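Local atomic coordinates of four helix bundle protein (Bacteroides thetaiotaomicron VPI-5482, PDB entry 2RLD), a protein that is of unknown function but binds calcium and belongs to the four-helix-bundle family of 23S rRNA-intervening sequence proteins. Residues 12-17 / 104-109; 39-44 / 80-85. All blocks are in the same frame, centred on the assembly; numbering follows the deposited sequence. Where two conformers were deposited one is given.

Overall arrangement
The chain folds as a bundle of four helices, and each interaction ties a different pair of them. Interaction 1 joins the first and last, helix 7-32 and helix 94-116; interaction 2 joins the middle two, helix 38-57 and helix 62-88. Interaction 2 falls entirely between the two segments of interaction 1 in sequence. Both pairs run roughly antiparallel, and the contact centres lie about 16 Å apart. Glu80 links them: from helix 62-88 its OE2 probably hydrogen-bonds to Ser104 OG (2.8 Å) on helix 94-116. Residues of helices 7-32, 38-57 and 62-88 near these contacts also meet other subunits.

Interaction 1 (12-17 / 104-109); sequences KDKSLE and STEINK
With CG anti to its own carbonyl carbon (chi1 -62°) and a further bend at chi2, Lys14 carries its chain toward Glu106, whose CG stands anti to the backbone N and whose chain beyond it is extended. The two side chains cross at about a right angle. Lys14 CE comes closest, 3.4 Å from Glu106 OE2, while Lys14 NZ forms a long salt bridge of 3.7 Å to that same oxygen. The charges therefore meet loosely. Trimmed to an alanine, this position would keep the CB that faces Ile107 but would probably leave the Glu106 carboxylate without its cationic partner and uncover it where CD and CE lie. Glu106 also lies about 4 Å, side chain to side chain, from Asp103, a ligand of a second calcium ion that is not bound to this chain. Beneath the ion pair, the first and last helices of the four-helix bundle, 7-32 and 94-116, pass with their local axes 10.1 Å apart and their directions 155° from each other. Ile107 points into the interface, its CD1 3.8 Å from Lys14 O. Its CG1 rests 4.1 Å from Lys14 CB. Val11 and Phe18 of helix 7-32 and Ile49 of helix 38-57 also touch this isoleucine. The buried Ser15 OG donates to Lys12 O of its own helix at 2.7 Å. Asp13 forms a salt bridge with Arg88 of the second subunit.

Interaction 2 (39-44 / 80-85); sequences SKQILR and EYWLEL. With EDO (1,2-ethanediol), chain L.
The two middle helices of the four-helix bundle, 38-57 and 62-88, pack here in a roughly antiparallel pair, their local axes 9.6 Å apart and 147° between their directions. Trp82 points from helix 62-88 toward the other helix, and Gln41 lies over one face of its indole. Gln41 CB makes a CH-pi contact, 3.8 Å from the centroid of the five-membered ring of Trp82, and comes within 3.4 Å of Trp82 CE2 where the two rings fuse. Anti to the carbonyl carbon, Gln41 CG is carried over the benzene part, 3.5 Å from Trp82 CZ2, and the bend at chi2 turns the amide, its plane 30° from the ring. Tyr81 CD2 sits over the centre of the opposite face, so the indole is packed from both sides, and its NE1 is hydrogen-bonded to Glu78. Beside the ring, Ile42 and Trp82 run alongside with opposite headings, Ile42 CG1 lying 3.8 Å from Trp82 CB. Ile42 CD1 reaches Leu83 CD2 at 3.6 Å, and that leucine meets Tyr97 and Ile100 of helix 94-116. The third subunit covers this region too, with its Ala51 against Trp82. A 1,2-ethanediol, probably from the crystallisation liquor, has C1 at the indole edge and is hydrogen-bonded to Ser48 OG of that subunit; Gln41 NE2 donates a weak bond to its O1, 3.3 Å long and bent to 142°.

Interaction 1 (12-17 / 104-109)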
ATOM      1  N   LYS C  12      26.771   6.327  -2.901  1.00 20.58           N
ATOM      2  CA  LYS C  12      26.325   5.360  -1.903  1.00 20.56           C
ATOM      3  C   LYS C  12      26.390   5.972  -0.515  1.00 19.63           C
ATOM      4  O   LYS C  12      25.392   5.974   0.209  1.00 20.22           O
ATOM      5  CB  LYS C  12      27.185   4.091  -1.940  1.00 21.63           C
ATOM      6  CG  LYS C  12      26.853   3.098  -0.842  1.00 26.24           C
ATOM      7  N   ASP C  13      27.561   6.468  -0.117  1.00 17.69           N
ATOM      8  CA  ASP C  13      27.681   7.082   1.208  1.00 19.88           C
ATOM      9  C   ASP C  13      26.703   8.264   1.386  1.00 16.92           C
ATOM     10  O   ASP C  13      26.055   8.401   2.426  1.00 17.57           O
ATOM     11  CB  ASP C  13      29.104   7.558   1.482  1.00 20.40           C
ATOM     12  CG  ASP C  13      29.236   8.210   2.855  1.00 28.22           C
ATOM     13  OD1 ASP C  13      29.057   7.501   3.857  1.00 31.19           O
ATOM     14  OD2 ASP C  13      29.475   9.437   2.937  1.00 41.12           O
ATOM     15  N   LYS C  14      26.583   9.107   0.367  1.00 18.48           N
ATOM     16  CA  LYS C  14      25.657  10.243   0.467  1.00 18.59           C
ATOM     17  C   LYS C  14      24.224   9.777   0.647  1.00 16.74           C
ATOM     18  O   LYS C  14      23.456  10.411   1.357  1.00 17.28           O
ATOM     19  CB  LYS C  14      25.736  11.126  -0.774  1.00 20.73           C
ATOM     20  CG  LYS C  14      27.088  11.756  -0.983  1.00 24.19           C
ATOM     21  CD  LYS C  14      27.421  12.797   0.042  1.00 34.36           C
ATOM     22  CE  LYS C  14      28.523  13.726  -0.488  1.00 37.47           C
ATOM     23  NZ  LYS C  14      29.043  14.614   0.578  1.00 39.10           N
ATOM     24  N   SER C  15      23.855   8.684  -0.028  1.00 16.51           N
ATOM     25  CA  SER C  15      22.492   8.164   0.059  1.00 17.31           C
ATOM     26  C   SER C  15      22.171   7.610   1.447  1.00 17.51           C
ATOM     27  O   SER C  15      21.030   7.732   1.929  1.00 16.84           O
ATOM     28  CB  SER C  15      22.245   7.137  -1.058  1.00 19.10           C
ATOM     29  OG  SER C  15      22.916   5.895  -0.830  1.00 18.07           O
ATOM     30  N   LEU C  16      23.164   7.008   2.103  1.00 15.95           N
ATOM     31  CA  LEU C  16      22.970   6.481   3.460  1.00 17.85           C
ATOM     32  C   LEU C  16      22.825   7.621   4.470  1.00 17.24           C
ATOM     33  O   LEU C  16      21.928   7.617   5.337  1.00 17.34           O
ATOM     34  CB  LEU C  16      24.112   5.545   3.814  1.00 16.45           C
ATOM     35  CG  LEU C  16      24.073   4.176   3.149  1.00 19.48           C
ATOM     36  CD1 LEU C  16      25.457   3.482   3.180  1.00 22.04           C
ATOM     37  CD2 LEU C  16      23.023   3.292   3.838  1.00 23.28           C
ATOM     38  N   GLU C  17      23.690   8.628   4.348  1.00 16.67           N
ATOM     39  CA  GLU C  17      23.562   9.818   5.171  1.00 17.25           C
ATOM     40  C   GLU C  17      22.195  10.466   4.954  1.00 16.52           C
ATOM     41  O   GLU C  17      21.530  10.902   5.900  1.00 15.58           O
ATOM     42  CB  GLU C  17      24.691  10.808   4.884  1.00 17.06           C
ATOM     43  CG  GLU C  17      26.082  10.319   5.322  1.00 21.10           C
ATOM     44  CD  GLU C  17      26.177   9.934   6.794  1.00 31.39           C
ATOM     45  OE1 GLU C  17      25.627  10.636   7.673  1.00 34.50           O
ATOM     46  OE2 GLU C  17      26.812   8.906   7.072  1.00 36.92           O
ATOM     47  N   SER C 104      19.535  16.242  -1.394  1.00 17.93           N
ATOM     48  CA  SER C 104      18.799  15.435  -2.381  1.00 17.89           C
ATOM     49  C   SER C 104      19.310  15.703  -3.777  1.00 20.50           C
ATOM     50  O   SER C 104      19.629  14.780  -4.537  1.00 22.50           O
ATOM     51  CB  SER C 104      17.292  15.696  -2.296  1.00 22.08           C
ATOM     52  OG  SER C 104      16.559  14.554  -2.741  1.00 24.98           O
ATOM     53  N   THR C 105      19.449  16.979  -4.109  1.00 20.96           N
ATOM     54  CA  THR C 105      19.778  17.340  -5.473  1.00 20.74           C
ATOM     55  C   THR C 105      21.251  17.018  -5.785  1.00 20.21           C
ATOM     56  O   THR C 105      21.613  16.725  -6.937  1.00 19.55           O
ATOM     57  CB  THR C 105      19.404  18.809  -5.759  1.00 22.25           C
ATOM     58  OG1 THR C 105      20.040  19.658  -4.812  1.00 26.42           O
ATOM     59  CG2 THR C 105      17.897  19.006  -5.642  1.00 22.12           C
ATOM     60  N   GLU C 106      22.100  17.039  -4.759  1.00 21.52           N
ATOM     61  CA  GLU C 106      23.476  16.551  -4.903  1.00 21.74           C
ATOM     62  C   GLU C 106      23.476  15.096  -5.361  1.00 19.79           C
ATOM     63  O   GLU C 106      24.292  14.709  -6.176  1.00 22.00           O
ATOM     64  CB  GLU C 106      24.237  16.698  -3.581  1.00 22.07           C
ATOM     65  CG  GLU C 106      25.637  16.128  -3.583  1.00 25.32           C
ATOM     66  CD  GLU C 106      26.347  16.299  -2.238  1.00 28.43           C
ATOM     67  OE1 GLU C 106      25.669  16.285  -1.177  1.00 26.80           O
ATOM     68  OE2 GLU C 106      27.589  16.458  -2.246  1.00 34.02           O
ATOM     69  N   ILE C 107      22.570  14.280  -4.808  1.00 19.89           N
ATOM     70  CA  ILE C 107      22.457  12.874  -5.198  1.00 19.64           C
ATOM     71  C   ILE C 107      21.951  12.733  -6.634  1.00 19.76           C
ATOM     72  O   ILE C 107      22.469  11.898  -7.397  1.00 17.44           O
ATOM     73  CB  ILE C 107      21.578  12.068  -4.175  1.00 18.63           C
ATOM     74  CG1 ILE C 107      22.323  11.926  -2.846  1.00 20.64           C
ATOM     75  CG2 ILE C 107      21.148  10.701  -4.729  1.00 20.84           C
ATOM     76  CD1 ILE C 107      21.457  11.432  -1.715  1.00 19.98           C
ATOM     77  N   ASN C 108      20.964  13.549  -7.013  1.00 19.60           N
ATOM     78  CA  ASN C 108      20.514  13.599  -8.408  1.00 20.10           C
ATOM     79  C   ASN C 108      21.683  13.749  -9.386  1.00 20.43           C
ATOM     80  O   ASN C 108      21.793  13.034 -10.385  1.00 20.34           O
ATOM     81  CB  ASN C 108      19.594  14.790  -8.641  1.00 19.61           C
ATOM     82  CG  ASN C 108      18.204  14.578  -8.116  1.00 22.88           C
ATOM     83  OD1 ASN C 108      18.010  13.966  -7.079  1.00 26.97           O
ATOM     84  ND2 ASN C 108      17.212  15.104  -8.841  1.00 29.35           N
ATOM     85  N   LYS C 109      22.545  14.707  -9.076  1.00 20.40           N
ATOM     86  CA  LYS C 109      23.631  15.114  -9.964  1.00 21.97           C
ATOM     87  C   LYS C 109      24.609  13.950 -10.166  1.00 21.95           C
ATOM     88  O   LYS C 109      25.018  13.644 -11.292  1.00 21.97           O
ATOM     89  CB  LYS C 109      24.329  16.306  -9.327  1.00 23.26           C
ATOM     90  CG  LYS C 109      25.470  16.897 -10.115  1.00 24.31           C
ATOM     91  CD  LYS C 109      26.135  18.024  -9.333  1.00 28.75           C
ATOM     92  CE  LYS C 109      26.608  17.560  -7.964  1.00 30.41           C
ATOM     93  NZ  LYS C 109      27.904  18.161  -7.571  1.00 30.01           N
TER

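Interaction 2 (39-44 / 80-85)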
ATOM      1  N   SER C  39       4.477  12.482   5.294  1.00 17.52           N
ATOM      2  CA  SER C  39       5.622  11.952   6.015  1.00 16.83           C
ATOM      3  C   SER C  39       5.890  10.497   5.643  1.00 17.01           C
ATOM      4  O   SER C  39       7.056  10.105   5.407  1.00 17.43           O
ATOM      5  CB  SER C  39       5.395  12.110   7.515  1.00 18.22           C
ATOM      6  OG  SER C  39       4.257  11.407   7.963  1.00 16.94           O
ATOM      7  N   LYS C  40       4.843   9.685   5.564  1.00 16.68           N
ATOM      8  CA  LYS C  40       5.055   8.274   5.215  1.00 18.99           C
ATOM      9  C   LYS C  40       5.544   8.121   3.786  1.00 18.09           C
ATOM     10  O   LYS C  40       6.434   7.300   3.503  1.00 19.21           O
ATOM     11  CB  LYS C  40       3.782   7.468   5.417  1.00 20.07           C
ATOM     12  CG  LYS C  40       3.199   7.578   6.764  1.00 29.21           C
ATOM     13  N   GLN C  41       5.027   8.953   2.895  1.00 16.83           N
ATOM     14  CA  GLN C  41       5.420   8.907   1.488  1.00 16.00           C
ATOM     15  C   GLN C  41       6.897   9.237   1.345  1.00 15.84           C
ATOM     16  O   GLN C  41       7.641   8.528   0.673  1.00 16.41           O
ATOM     17  CB  GLN C  41       4.608   9.858   0.645  1.00 16.79           C
ATOM     18  CG  GLN C  41       3.139   9.537   0.562  1.00 17.32           C
ATOM     19  CD  GLN C  41       2.815   8.578  -0.529  1.00 26.39           C
ATOM     20  OE1 GLN C  41       3.578   7.644  -0.789  1.00 28.98           O
ATOM     21  NE2 GLN C  41       1.674   8.788  -1.186  1.00 29.76           N
ATOM     22  N   ILE C  42       7.353  10.283   2.034  1.00 16.05           N
ATOM     23  CA  ILE C  42       8.735  10.724   1.877  1.00 16.07           C
ATOM     24  C   ILE C  42       9.712   9.853   2.650  1.00 17.08           C
ATOM     25  O   ILE C  42      10.877   9.729   2.250  1.00 17.59           O
ATOM     26  CB  ILE C  42       8.906  12.234   2.237  1.00 16.90           C
ATOM     27  CG1 ILE C  42      10.191  12.768   1.598  1.00 16.91           C
ATOM     28  CG2 ILE C  42       8.854  12.481   3.739  1.00 17.58           C
ATOM     29  CD1 ILE C  42      10.488  14.229   1.895  1.00 15.47           C
ATOM     30  N   LEU C  43       9.266   9.234   3.742  1.00 16.55           N
ATOM     31  CA  LEU C  43      10.094   8.232   4.404  1.00 15.29           C
ATOM     32  C   LEU C  43      10.444   7.122   3.429  1.00 15.88           C
ATOM     33  O   LEU C  43      11.599   6.713   3.315  1.00 16.29           O
ATOM     34  CB  LEU C  43       9.354   7.642   5.600  1.00 14.80           C
ATOM     35  CG  LEU C  43      10.092   6.509   6.315  1.00 17.36           C
ATOM     36  CD1 LEU C  43      11.431   6.964   6.900  1.00 13.94           C
ATOM     37  CD2 LEU C  43       9.156   5.937   7.393  1.00 13.58           C
ATOM     38  N   ARG C  44       9.441   6.668   2.688  1.00 16.80           N
ATOM     39  CA  ARG C  44       9.642   5.614   1.704  0.50 17.14           C
ATOM     40  C   ARG C  44      10.539   6.050   0.541  1.00 17.98           C
ATOM     41  O   ARG C  44      11.538   5.378   0.223  1.00 17.96           O
ATOM     42  CB  ARG C  44       8.299   5.113   1.170  0.50 16.60           C
ATOM     43  CG  ARG C  44       8.420   3.945   0.186  0.50 17.05           C
ATOM     44  N   GLU C  80      12.049  14.929  -3.792  1.00 15.86           N
ATOM     45  CA  GLU C  80      12.093  16.383  -4.068  1.00 13.46           C
ATOM     46  C   GLU C  80      10.681  16.966  -4.215  1.00 15.41           C
ATOM     47  O   GLU C  80      10.405  18.074  -3.774  1.00 16.06           O
ATOM     48  CB  GLU C  80      13.017  16.635  -5.266  1.00 17.76           C
ATOM     49  CG  GLU C  80      14.489  16.452  -4.819  1.00 20.85           C
ATOM     50  CD  GLU C  80      15.416  15.823  -5.846  1.00 26.56           C
ATOM     51  OE1 GLU C  80      15.055  15.777  -7.041  1.00 22.78           O
ATOM     52  OE2 GLU C  80      16.508  15.355  -5.431  1.00 25.68           O
ATOM     53  N   TYR C  81       9.786  16.199  -4.819  1.00 14.82           N
ATOM     54  CA  TYR C  81       8.373  16.578  -4.906  1.00 15.66           C
ATOM     55  C   TYR C  81       7.794  16.736  -3.513  1.00 15.10           C
ATOM     56  O   TYR C  81       7.193  17.765  -3.186  1.00 14.79           O
ATOM     57  CB  TYR C  81       7.584  15.501  -5.674  1.00 15.97           C
ATOM     58  CG  TYR C  81       6.052  15.649  -5.607  1.00 14.36           C
ATOM     59  CD1 TYR C  81       5.373  16.532  -6.421  1.00 18.52           C
ATOM     60  CD2 TYR C  81       5.318  14.874  -4.735  1.00 19.01           C
ATOM     61  CE1 TYR C  81       3.970  16.649  -6.349  1.00 16.12           C
ATOM     62  CE2 TYR C  81       3.925  14.991  -4.629  1.00 16.79           C
ATOM     63  CZ  TYR C  81       3.265  15.887  -5.431  1.00 16.85           C
ATOM     64  OH  TYR C  81       1.889  15.947  -5.351  1.00 18.02           O
ATOM     65  N   TRP C  82       7.977  15.717  -2.678  1.00 14.50           N
ATOM     66  CA  TRP C  82       7.400  15.789  -1.318  1.00 14.09           C
ATOM     67  C   TRP C  82       8.015  16.947  -0.533  1.00 16.04           C
ATOM     68  O   TRP C  82       7.296  17.659   0.178  1.00 13.85           O
ATOM     69  CB  TRP C  82       7.534  14.455  -0.536  1.00 15.74           C
ATOM     70  CG  TRP C  82       6.711  13.343  -1.138  1.00 14.48           C
ATOM     71  CD1 TRP C  82       7.172  12.207  -1.767  1.00 16.14           C
ATOM     72  CD2 TRP C  82       5.285  13.289  -1.204  1.00 13.54           C
ATOM     73  NE1 TRP C  82       6.095  11.451  -2.207  1.00 17.17           N
ATOM     74  CE2 TRP C  82       4.936  12.100  -1.887  1.00 14.66           C
ATOM     75  CE3 TRP C  82       4.259  14.147  -0.755  1.00 14.49           C
ATOM     76  CZ2 TRP C  82       3.619  11.743  -2.126  1.00 17.62           C
ATOM     77  CZ3 TRP C  82       2.951  13.770  -0.967  1.00 17.65           C
ATOM     78  CH2 TRP C  82       2.641  12.581  -1.664  1.00 15.58           C
ATOM     79  N   LEU C  83       9.314  17.189  -0.705  1.00 14.90           N
ATOM     80  CA  LEU C  83       9.944  18.302   0.016  1.00 14.34           C
ATOM     81  C   LEU C  83       9.327  19.640  -0.410  1.00 15.55           C
ATOM     82  O   LEU C  83       9.091  20.542   0.394  1.00 15.99           O
ATOM     83  CB  LEU C  83      11.445  18.310  -0.229  1.00 17.41           C
ATOM     84  CG  LEU C  83      12.247  17.213   0.470  1.00 18.15           C
ATOM     85  CD1 LEU C  83      13.696  17.207  -0.037  1.00 19.84           C
ATOM     86  CD2 LEU C  83      12.189  17.349   2.033  1.00 18.72           C
ATOM     87  N   GLU C  84       9.102  19.791  -1.700  1.00 14.45           N
ATOM     88  CA  GLU C  84       8.531  21.022  -2.218  1.00 16.41           C
ATOM     89  C   GLU C  84       7.124  21.238  -1.665  1.00 15.02           C
ATOM     90  O   GLU C  84       6.732  22.348  -1.259  1.00 14.33           O
ATOM     91  CB  GLU C  84       8.476  20.951  -3.743  1.00 16.73           C
ATOM     92  CG  GLU C  84       8.108  22.292  -4.377  1.00 24.64           C
ATOM     93  CD  GLU C  84       8.159  22.282  -5.910  1.00 28.59           C
ATOM     94  OE1 GLU C  84       8.702  21.319  -6.508  1.00 31.02           O
ATOM     95  OE2 GLU C  84       7.663  23.264  -6.502  1.00 33.10           O
ATOM     96  N   LEU C  85       6.338  20.168  -1.671  1.00 15.55           N
ATOM     97  CA  LEU C  85       4.999  20.225  -1.068  1.00 14.43           C
ATOM     98  C   LEU C  85       5.038  20.606   0.417  1.00 14.65           C
ATOM     99  O   LEU C  85       4.253  21.445   0.872  1.00 16.42           O
ATOM    100  CB  LEU C  85       4.282  18.884  -1.270  1.00 15.47           C
ATOM    101  CG  LEU C  85       2.801  18.827  -0.948  1.00 18.20           C
ATOM    102  CD1 LEU C  85       2.009  20.002  -1.510  1.00 17.66           C
ATOM    103  CD2 LEU C  85       2.263  17.475  -1.433  1.00 17.42           C
TER
HETATM  104  C1  EDO L 127       3.261   7.861  -4.063  1.00 39.22           C
HETATM  105  O1  EDO L 127       1.867   7.656  -4.265  1.00 49.87           O
HETATM  106  C2  EDO L 127       3.918   7.993  -5.424  1.00 36.38           C
HETATM  107  O2  EDO L 127       4.573   6.776  -5.767  1.00 42.06           O